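Local atomic coordinates of probable porin (Pseudomonas aeruginosa, PDB entry 4FSO), a protein that probably forms a water-filled beta-barrel channel for small solutes across the outer membrane. Residues G105-M110 with Q116-A121; I175-K180 with N217-R222; K361-S366 with D371-L376. One frame throughout, in Å; residues are numbered along the deposited sequence.

The three contacts are spread round one OprD-family beta barrel, and none touches another. Contacts 1 and 3 each pair neighbouring antiparallel strands of a beta hairpin, whereas contact 2 sets a loop, residues 175-180, against the first residue of strand 219-231 and the residue before it. Contacts 1 and 2 are the nearest pair, with centres about 24 Å apart and nearest atoms about 10 Å apart. Contact 3 lies across the centre of the chain from contact 2, their centres separated by about 37 Å, and its centre is about 33 Å from that of contact 1. A detergent molecule, C8E, lies against contact 1, on the face that carries Met110 and Phe117; contact 2 is the buried one, and contact 3 is at the surface.

Contact 1 of 3, residues G105-M110 with Q116-A121; sequences GVAGKM and QFRYGA. With C8E ((hydroxyethyloxy)tri(ethyloxy)octane), chain J.
Ala107 and Ala121 bring small side chains to the close-packed end of an antiparallel beta hairpin formed by strands 101-112 and 115-119, Ala121 lying just past the corner that the chain turns at Gly120. Ala107 CB lies 3.5 Å from Ala121 O, and Ala121 CB rests 3.5 Å from Gly105 CA. Despite the corner, Ala121 N still donates to Val106 O at 2.8 Å, from above the carbonyl plane. Further along, paired backbone bonds join Gly108 to Tyr119 and Met110 to Phe117.

Packing is looser on the face of Met110 and Phe117, where Met110 SD approaches Phe117 CD2 obliquely at 4.3 Å. With CG anti to the backbone N (chi1 175°), Phe117 meets the C8E detergent: Phe117 CB is 3.5 Å from C10 of C8E, and C3 of the alkyl tail lies at the ring edge, near its plane. The other face pairs Lys109 CB with Arg118 CG at 3.6 Å, the aliphatic parts meeting while the charged ends continue beyond. Lys109 NZ bonds to Ser54 O and forms a salt bridge with Asp66, to which Arg118 NE makes a long, weak ion pair. Charge on one face and detergent on the other are consistent with a barrel wall whose Phe117 side is turned to the membrane.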
loop_
_atom_site.group_PDB
_atom_site.type_symbol
_atom_site.label_atom_id
_atom_site.label_comp_id
_atom_site.label_asym_id
_atom_site.label_seq_id
_atom_site.Cartn_x
_atom_site.Cartn_y
_atom_site.Cartn_z
ATOM N N GLY A 105 -5.059 -1.072 -19.978
ATOM C CA GLY A 105 -5.897 0.041 -19.614
ATOM C C GLY A 105 -5.568 1.341 -20.305
ATOM O O GLY A 105 -4.426 1.604 -20.679
ATOM N N VAL A 106 -6.598 2.162 -20.452
ATOM C CA VAL A 106 -6.452 3.506 -20.956
ATOM C C VAL A 106 -7.146 4.490 -20.011
ATOM O O VAL A 106 -8.205 4.184 -19.451
ATOM C CB VAL A 106 -7.048 3.588 -22.372
ATOM C CG1 VAL A 106 -7.310 5.014 -22.781
ATOM C CG2 VAL A 106 -6.114 2.899 -23.357
ATOM N N ALA A 107 -6.532 5.653 -19.805
ATOM C CA ALA A 107 -7.217 6.754 -19.153
ATOM C C ALA A 107 -6.957 8.049 -19.888
ATOM O O ALA A 107 -5.837 8.304 -20.325
ATOM C CB ALA A 107 -6.801 6.893 -17.701
ATOM N N GLY A 108 -8.005 8.866 -20.017
ATOM C CA GLY A 108 -7.869 10.214 -20.526
ATOM C C GLY A 108 -7.676 11.188 -19.372
ATOM O O GLY A 108 -8.213 10.983 -18.288
ATOM N N LYS A 109 -6.906 12.244 -19.606
ATOM C CA LYS A 109 -6.700 13.264 -18.596
ATOM C C LYS A 109 -6.872 14.664 -19.169
ATOM O O LYS A 109 -6.571 14.894 -20.336
ATOM C CB LYS A 109 -5.319 13.118 -17.944
ATOM C CG LYS A 109 -4.167 13.083 -18.915
ATOM C CD LYS A 109 -2.860 12.669 -18.255
ATOM C CE LYS A 109 -1.677 12.898 -19.214
ATOM N NZ LYS A 109 -0.455 12.117 -18.864
ATOM N N MET A 110 -7.391 15.582 -18.350
ATOM C CA MET A 110 -7.353 17.008 -18.668
ATOM C C MET A 110 -6.644 17.754 -17.563
ATOM O O MET A 110 -6.494 17.251 -16.449
ATOM C CB MET A 110 -8.738 17.609 -18.795
ATOM C CG MET A 110 -9.681 16.871 -19.683
ATOM S SD MET A 110 -11.317 17.205 -19.023
ATOM C CE MET A 110 -11.070 18.911 -18.581
ATOM N N GLN A 116 -6.437 18.837 -12.240
ATOM C CA GLN A 116 -6.415 17.796 -13.255
ATOM C C GLN A 116 -7.480 16.723 -13.037
ATOM O O GLN A 116 -7.826 16.384 -11.905
ATOM C CB GLN A 116 -5.014 17.188 -13.365
ATOM C CG GLN A 116 -4.264 17.165 -12.056
ATOM C CD GLN A 116 -2.818 17.601 -12.198
ATOM O OE1 GLN A 116 -2.345 18.477 -11.464
ATOM N NE2 GLN A 116 -2.102 16.983 -13.135
ATOM N N PHE A 117 -8.014 16.209 -14.138
ATOM C CA PHE A 117 -9.059 15.200 -14.091
ATOM C C PHE A 117 -8.586 14.013 -14.909
ATOM O O PHE A 117 -7.871 14.179 -15.883
ATOM C CB PHE A 117 -10.384 15.760 -14.647
ATOM C CG PHE A 117 -11.486 14.732 -14.747
ATOM C CD1 PHE A 117 -12.120 14.256 -13.604
ATOM C CD2 PHE A 117 -11.875 14.229 -15.980
ATOM C CE1 PHE A 117 -13.124 13.297 -13.689
ATOM C CE2 PHE A 117 -12.878 13.271 -16.075
ATOM C CZ PHE A 117 -13.505 12.806 -14.925
ATOM N N ARG A 118 -8.968 12.812 -14.503
ATOM C CA ARG A 118 -8.636 11.614 -15.258
ATOM C C ARG A 118 -9.851 10.725 -15.238
ATOM O O ARG A 118 -10.611 10.716 -14.261
ATOM C CB ARG A 118 -7.445 10.862 -14.645
ATOM C CG ARG A 118 -6.111 11.559 -14.808
ATOM C CD ARG A 118 -5.033 10.920 -13.951
ATOM N NE ARG A 118 -4.576 9.654 -14.512
ATOM C CZ ARG A 118 -4.467 8.519 -13.828
ATOM N NH1 ARG A 118 -4.779 8.483 -12.529
ATOM N NH2 ARG A 118 -4.041 7.421 -14.453
ATOM N N TYR A 119 -10.029 9.976 -16.316
ATOM C CA TYR A 119 -11.100 9.007 -16.400
ATOM C C TYR A 119 -10.501 7.813 -17.116
ATOM O O TYR A 119 -9.797 7.986 -18.099
ATOM C CB TYR A 119 -12.304 9.593 -17.157
ATOM C CG TYR A 119 -13.586 8.779 -17.062
ATOM C CD1 TYR A 119 -13.564 7.384 -17.012
ATOM C CD2 TYR A 119 -14.822 9.408 -17.036
ATOM C CE1 TYR A 119 -14.724 6.641 -16.931
ATOM C CE2 TYR A 119 -15.998 8.672 -16.957
ATOM C CZ TYR A 119 -15.939 7.289 -16.904
ATOM O OH TYR A 119 -17.097 6.553 -16.826
ATOM N N GLY A 120 -10.764 6.613 -16.597
ATOM C CA GLY A 120 -10.270 5.376 -17.180
ATOM C C GLY A 120 -9.536 4.470 -16.201
ATOM O O GLY A 120 -9.903 4.365 -15.039
ATOM N N ALA A 121 -8.485 3.817 -16.683
ATOM C CA ALA A 121 -7.734 2.848 -15.898
ATOM C C ALA A 121 -6.770 3.528 -14.899
ATOM O O ALA A 121 -6.217 4.576 -15.177
ATOM C CB ALA A 121 -6.991 1.866 -16.834
HETATM C C1 C8E J . -15.808 12.043 -8.342
HETATM C C2 C8E J . -14.625 12.500 -9.202
HETATM C C3 C8E J . -15.084 13.307 -10.424
HETATM C C4 C8E J . -15.558 14.728 -10.083
HETATM C C5 C8E J . -16.234 15.428 -11.268
HETATM C C6 C8E J . -15.526 16.735 -11.619
HETATM C C7 C8E J . -15.426 16.944 -13.128
HETATM C C8 C8E J . -14.585 18.211 -13.337
HETATM O O9 C8E J . -14.216 18.373 -14.701
HETATM C C10 C8E J . -12.812 18.325 -14.968
HETATM C C11 C8E J . -12.182 19.729 -15.017
HETATM O O12 C8E J . -10.877 19.692 -15.590
HETATM C C13 C8E J . -10.031 20.744 -15.135
HETATM C C14 C8E J . -10.804 22.052 -15.003
HETATM O O15 C8E J . -10.515 22.702 -13.783
#

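Contact 2 of 3, residues I175-K180 with N217-R222; sequences IRLHCK and NVYRQR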
loop_
_atom_site.group_PDB
_atom_site.type_symbol
_atom_site.label_atom_id
_atom_site.label_comp_id
_atom_site.label_asym_id
_atom_site.label_seq_id
_atom_site.Cartn_x
_atom_site.Cartn_y
_atom_site.Cartn_z
ATOM N N ILE A 175 -15.873 -4.125 -7.244
ATOM C CA ILE A 175 -14.974 -3.868 -6.119
ATOM C C ILE A 175 -15.378 -4.589 -4.828
ATOM O O ILE A 175 -16.549 -4.688 -4.484
ATOM C CB ILE A 175 -14.838 -2.378 -5.891
ATOM C CG1 ILE A 175 -14.535 -1.692 -7.226
ATOM C CG2 ILE A 175 -13.795 -2.083 -4.829
ATOM C CD1 ILE A 175 -13.779 -0.359 -7.102
ATOM N N ARG A 176 -14.380 -5.100 -4.129
ATOM C CA ARG A 176 -14.591 -6.077 -3.082
ATOM C C ARG A 176 -13.961 -5.661 -1.795
ATOM O O ARG A 176 -12.920 -5.002 -1.754
ATOM C CB ARG A 176 -13.949 -7.406 -3.466
ATOM C CG ARG A 176 -14.852 -8.341 -4.179
ATOM C CD ARG A 176 -14.061 -9.351 -4.966
ATOM N NE ARG A 176 -14.958 -10.349 -5.543
ATOM C CZ ARG A 176 -15.794 -10.120 -6.558
ATOM N NH1 ARG A 176 -15.865 -8.915 -7.130
ATOM N NH2 ARG A 176 -16.567 -11.106 -7.002
ATOM N N LEU A 177 -14.609 -6.104 -0.735
ATOM C CA LEU A 177 -14.104 -5.970 0.595
ATOM C C LEU A 177 -13.033 -7.029 0.769
ATOM O O LEU A 177 -13.222 -8.192 0.399
ATOM C CB LEU A 177 -15.242 -6.223 1.566
ATOM C CG LEU A 177 -14.855 -6.096 3.028
ATOM C CD1 LEU A 177 -14.560 -4.652 3.368
ATOM C CD2 LEU A 177 -15.981 -6.634 3.845
ATOM N N HIS A 178 -11.896 -6.630 1.322
ATOM C CA HIS A 178 -10.859 -7.594 1.618
ATOM C C HIS A 178 -11.398 -8.536 2.688
ATOM O O HIS A 178 -12.079 -8.112 3.635
ATOM C CB HIS A 178 -9.598 -6.903 2.110
ATOM C CG HIS A 178 -8.501 -7.861 2.472
ATOM N ND1 HIS A 178 -8.248 -8.245 3.771
ATOM C CD2 HIS A 178 -7.620 -8.530 1.695
ATOM C CE1 HIS A 178 -7.241 -9.103 3.778
ATOM N NE2 HIS A 178 -6.843 -9.292 2.537
ATOM N N CYS A 179 -11.095 -9.816 2.541
ATOM C CA CYS A 179 -11.747 -10.813 3.360
ATOM C C CYS A 179 -10.786 -11.953 3.680
ATOM O O CYS A 179 -11.129 -12.882 4.416
ATOM C CB CYS A 179 -12.984 -11.348 2.618
ATOM S SG CYS A 179 -12.630 -12.716 1.470
ATOM N N LYS A 180 -9.575 -11.859 3.135
ATOM C CA LYS A 180 -8.641 -12.985 3.111
ATOM C C LYS A 180 -8.079 -13.383 4.462
ATOM O O LYS A 180 -6.877 -13.268 4.681
ATOM C CB LYS A 180 -7.493 -12.745 2.115
ATOM N N ASN A 217 -22.597 0.667 0.261
ATOM C CA ASN A 217 -23.328 -0.511 0.768
ATOM C C ASN A 217 -22.497 -1.547 1.498
ATOM O O ASN A 217 -22.929 -2.675 1.707
ATOM C CB ASN A 217 -24.225 -1.166 -0.288
ATOM C CG ASN A 217 -25.486 -0.360 -0.534
ATOM O OD1 ASN A 217 -26.061 0.223 0.395
ATOM N ND2 ASN A 217 -25.904 -0.293 -1.786
ATOM N N VAL A 218 -21.305 -1.151 1.909
ATOM C CA VAL A 218 -20.491 -2.009 2.726
ATOM C C VAL A 218 -20.067 -1.189 3.924
ATOM O O VAL A 218 -20.394 -1.524 5.068
ATOM C CB VAL A 218 -19.266 -2.489 1.946
ATOM C CG1 VAL A 218 -18.324 -3.366 2.830
ATOM C CG2 VAL A 218 -19.723 -3.224 0.692
ATOM N N TYR A 219 -19.356 -0.099 3.654
ATOM C CA TYR A 219 -18.681 0.630 4.722
ATOM C C TYR A 219 -18.333 2.044 4.356
ATOM O O TYR A 219 -18.078 2.375 3.186
ATOM C CB TYR A 219 -17.411 -0.114 5.223
ATOM C CG TYR A 219 -16.127 0.012 4.374
ATOM C CD1 TYR A 219 -15.267 1.097 4.519
ATOM C CD2 TYR A 219 -15.758 -0.989 3.469
ATOM C CE1 TYR A 219 -14.106 1.198 3.772
ATOM C CE2 TYR A 219 -14.575 -0.907 2.716
ATOM C CZ TYR A 219 -13.754 0.187 2.867
ATOM O OH TYR A 219 -12.597 0.283 2.104
ATOM N N ARG A 220 -18.324 2.874 5.389
ATOM C CA ARG A 220 -17.753 4.204 5.307
ATOM C C ARG A 220 -16.535 4.288 6.241
ATOM O O ARG A 220 -16.461 3.613 7.276
ATOM C CB ARG A 220 -18.805 5.291 5.601
ATOM C CG ARG A 220 -19.664 5.062 6.838
ATOM C CD ARG A 220 -20.713 6.190 7.035
ATOM N NE ARG A 220 -21.929 6.025 6.222
ATOM C CZ ARG A 220 -23.151 5.806 6.713
ATOM N NH1 ARG A 220 -23.345 5.728 8.024
ATOM N NH2 ARG A 220 -24.185 5.667 5.888
ATOM N N GLN A 221 -15.582 5.117 5.855
ATOM C CA GLN A 221 -14.324 5.207 6.540
ATOM C C GLN A 221 -13.813 6.659 6.520
ATOM O O GLN A 221 -13.827 7.318 5.482
ATOM C CB GLN A 221 -13.342 4.242 5.851
ATOM C CG GLN A 221 -11.996 4.061 6.531
ATOM C CD GLN A 221 -11.227 2.860 5.963
ATOM O OE1 GLN A 221 -10.429 2.991 5.029
ATOM N NE2 GLN A 221 -11.475 1.687 6.528
ATOM N N ARG A 222 -13.378 7.152 7.671
ATOM C CA ARG A 222 -12.735 8.453 7.765
ATOM C C ARG A 222 -11.277 8.242 8.153
ATOM O O ARG A 222 -10.916 7.224 8.767
ATOM C CB ARG A 222 -13.388 9.324 8.843
ATOM C CG ARG A 222 -14.844 9.685 8.621
ATOM C CD ARG A 222 -15.304 10.732 9.654
ATOM N NE ARG A 222 -15.526 10.174 10.990
ATOM C CZ ARG A 222 -15.336 10.839 12.130
ATOM N NH1 ARG A 222 -14.896 12.096 12.122
ATOM N NH2 ARG A 222 -15.580 10.240 13.288
#
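Leu177, Val218 and Tyr219 make a small, buried and wholly apolar contact in the beta barrel, between the loop that follows strand 173-174 and two residues at the head of strand 219-231, the one before it and its first. The two segments bury just 104 Å² against each other, and their backbones stay well apart, Leu177 CA and Val218 CA being 7.8 Å from one another. The three side chains bridge the gap together, Leu177 being the sole contributor from residues 175-180. Its chi1 of -179° sends the branch point toward residues 217-222, where CD1 meets both Val218 and Tyr219 while CD2 approaches Val218 CG1 at 4.1 Å.

Val218 CG1 also lies in the plane of the Tyr219 ring, at its edge, and this places valine and tyrosine side by side before the leucine. Tyr184 of the same loop and Ala254 of another pack on Leu177, and Leu291 of a further loop touches Tyr219. On the loop side, Leu177 is tied by its backbone to Thr188, and two residues farther on Cys179 is joined to Cys186 in a disulfide. Leu177 CD1 comes at the tyrosine ring on a slant, 3.8 Å from Tyr219 CE2 and 3.9 Å from Tyr219 CD2.

Contact 3 of 3, residues K361-S366 with D371-L376; sequences KYIVQS and DLSLRL
Lys361 and Ser373 meet across the end of a beta hairpin of the porin barrel, in which strand 350-363 pairs antiparallel with strand 373-383. The lysine is fully extended, chi1 of -175° swinging its CG to the far side from the backbone N, and it runs alongside the serine so that Lys361 CE comes to 3.4 Å from Ser373 OG. On the same face Lys361 CG lies 4.1 Å from Arg375 CG; the two long chains touch near their bases. The guanidinium of Arg375 forms a salt bridge with Glu359, which probably tempers the arginine's charge beside Lys361.

Tyr362 and Leu374 occupy the opposite face. They are a hydrogen-bonded pair whose backbones donate to each other, but their side chains meet only at the root, CB to CB at 4.3 Å, for the tyrosine ring leads away. Leu374 also touches Ala399 of strand 392-404.

Toward the turn the side chains cross at a slant. Ile363 CG2 stands 4.0 Å from Asp371 OD1, and Val364 CG1 packs on Leu372 CB at 3.8 Å. Backbone hydrogen bonds continue past the last strand pair: Val364 N donates to Leu372 O, and Asp371 N reaches Val364 O almost straight (173° at the hydrogen). The Gln365 side chain folds back within its own segment, Gln365 NE2 donating to Ile363 O at 3.0 Å from above the carbonyl plane.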
loop_
_atom_site.group_PDB
_atom_site.type_symbol
_atom_site.label_atom_id
_atom_site.label_comp_id
_atom_site.label_asym_id
_atom_site.label_seq_id
_atom_site.Cartn_x
_atom_site.Cartn_y
_atom_site.Cartn_z
ATOM N N LYS A 361 18.141 -6.116 -0.410
ATOM C CA LYS A 361 17.960 -5.551 -1.734
ATOM C C LYS A 361 19.302 -5.204 -2.344
ATOM O O LYS A 361 20.158 -4.603 -1.687
ATOM C CB LYS A 361 17.091 -4.307 -1.665
ATOM C CG LYS A 361 16.740 -3.720 -3.014
ATOM C CD LYS A 361 16.039 -2.376 -2.839
ATOM C CE LYS A 361 15.292 -1.946 -4.104
ATOM N NZ LYS A 361 14.797 -0.540 -4.015
ATOM N N TYR A 362 19.491 -5.587 -3.600
ATOM C CA TYR A 362 20.705 -5.182 -4.311
ATOM C C TYR A 362 20.468 -4.599 -5.698
ATOM O O TYR A 362 19.863 -5.241 -6.556
ATOM C CB TYR A 362 21.745 -6.307 -4.400
ATOM C CG TYR A 362 23.038 -5.758 -4.906
ATOM C CD1 TYR A 362 23.801 -4.926 -4.105
ATOM C CD2 TYR A 362 23.471 -6.009 -6.200
ATOM C CE1 TYR A 362 24.978 -4.382 -4.553
ATOM C CE2 TYR A 362 24.650 -5.467 -6.669
ATOM C CZ TYR A 362 25.406 -4.654 -5.834
ATOM O OH TYR A 362 26.598 -4.103 -6.262
ATOM N N ILE A 363 20.974 -3.383 -5.899
ATOM C CA ILE A 363 20.890 -2.674 -7.178
ATOM C C ILE A 363 22.245 -2.640 -7.879
ATOM O O ILE A 363 23.170 -2.001 -7.385
ATOM C CB ILE A 363 20.464 -1.217 -6.971
ATOM C CG1 ILE A 363 19.046 -1.134 -6.380
ATOM C CG2 ILE A 363 20.538 -0.475 -8.288
ATOM C CD1 ILE A 363 18.980 -1.189 -4.862
ATOM N N VAL A 364 22.378 -3.316 -9.018
ATOM C CA VAL A 364 23.680 -3.352 -9.686
ATOM C C VAL A 364 24.089 -1.968 -10.181
ATOM O O VAL A 364 23.297 -1.264 -10.802
ATOM C CB VAL A 364 23.783 -4.435 -10.807
ATOM C CG1 VAL A 364 22.429 -4.996 -11.159
ATOM C CG2 VAL A 364 24.527 -3.901 -12.032
ATOM N N GLN A 365 25.326 -1.582 -9.880
ATOM C CA GLN A 365 25.751 -0.190 -10.027
ATOM C C GLN A 365 26.235 0.189 -11.429
ATOM O O GLN A 365 26.187 1.361 -11.816
ATOM C CB GLN A 365 26.823 0.147 -8.982
ATOM C CG GLN A 365 26.324 0.087 -7.555
ATOM C CD GLN A 365 25.289 1.157 -7.263
ATOM O OE1 GLN A 365 25.621 2.248 -6.798
ATOM N NE2 GLN A 365 24.025 0.850 -7.534
ATOM N N SER A 366 26.709 -0.799 -12.180
ATOM C CA SER A 366 27.260 -0.542 -13.503
ATOM C C SER A 366 27.436 -1.820 -14.327
ATOM O O SER A 366 27.691 -2.896 -13.791
ATOM C CB SER A 366 28.588 0.208 -13.388
ATOM O OG SER A 366 28.407 1.486 -12.791
ATOM N N ASP A 371 21.316 -0.999 -12.763
ATOM C CA ASP A 371 20.004 -0.617 -12.221
ATOM C C ASP A 371 18.958 -1.731 -12.183
ATOM O O ASP A 371 17.781 -1.472 -11.927
ATOM C CB ASP A 371 19.450 0.630 -12.907
ATOM C CG ASP A 371 20.217 1.876 -12.534
ATOM O OD1 ASP A 371 20.538 2.045 -11.335
ATOM O OD2 ASP A 371 20.503 2.681 -13.446
ATOM N N LEU A 372 19.388 -2.962 -12.440
ATOM C CA LEU A 372 18.558 -4.127 -12.174
ATOM C C LEU A 372 18.522 -4.360 -10.668
ATOM O O LEU A 372 19.526 -4.206 -9.970
ATOM C CB LEU A 372 19.105 -5.359 -12.887
ATOM C CG LEU A 372 18.567 -6.709 -12.394
ATOM C CD1 LEU A 372 17.085 -6.840 -12.643
ATOM C CD2 LEU A 372 19.296 -7.858 -13.060
ATOM N N SER A 373 17.353 -4.715 -10.158
ATOM C CA SER A 373 17.187 -4.825 -8.723
ATOM C C SER A 373 16.981 -6.277 -8.273
ATOM O O SER A 373 16.141 -7.007 -8.820
ATOM C CB SER A 373 16.039 -3.940 -8.266
ATOM O OG SER A 373 16.081 -3.783 -6.864
ATOM N N LEU A 374 17.776 -6.686 -7.286
ATOM C CA LEU A 374 17.627 -7.992 -6.662
ATOM C C LEU A 374 17.089 -7.796 -5.273
ATOM O O LEU A 374 17.657 -7.063 -4.458
ATOM C CB LEU A 374 18.959 -8.712 -6.579
ATOM C CG LEU A 374 19.538 -8.921 -7.966
ATOM C CD1 LEU A 374 20.799 -9.756 -7.885
ATOM C CD2 LEU A 374 18.486 -9.577 -8.858
ATOM N N ARG A 375 15.982 -8.460 -4.997
ATOM C CA ARG A 375 15.338 -8.254 -3.726
ATOM C C ARG A 375 14.956 -9.564 -3.069
ATOM O O ARG A 375 14.288 -10.410 -3.676
ATOM C CB ARG A 375 14.099 -7.398 -3.930
ATOM C CG ARG A 375 13.781 -6.504 -2.765
ATOM C CD ARG A 375 12.362 -6.033 -2.874
ATOM N NE ARG A 375 11.937 -5.348 -1.661
ATOM C CZ ARG A 375 10.675 -5.086 -1.364
ATOM N NH1 ARG A 375 9.704 -5.463 -2.185
ATOM N NH2 ARG A 375 10.384 -4.448 -0.245
ATOM N N LEU A 376 15.368 -9.715 -1.817
ATOM C CA LEU A 376 15.026 -10.901 -1.051
ATOM C C LEU A 376 14.130 -10.580 0.136
ATOM O O LEU A 376 14.514 -9.796 0.993
ATOM C CB LEU A 376 16.300 -11.575 -0.564
ATOM C CG LEU A 376 16.091 -12.764 0.357
ATOM C CD1 LEU A 376 15.110 -13.703 -0.272
ATOM C CD2 LEU A 376 17.413 -13.464 0.616
#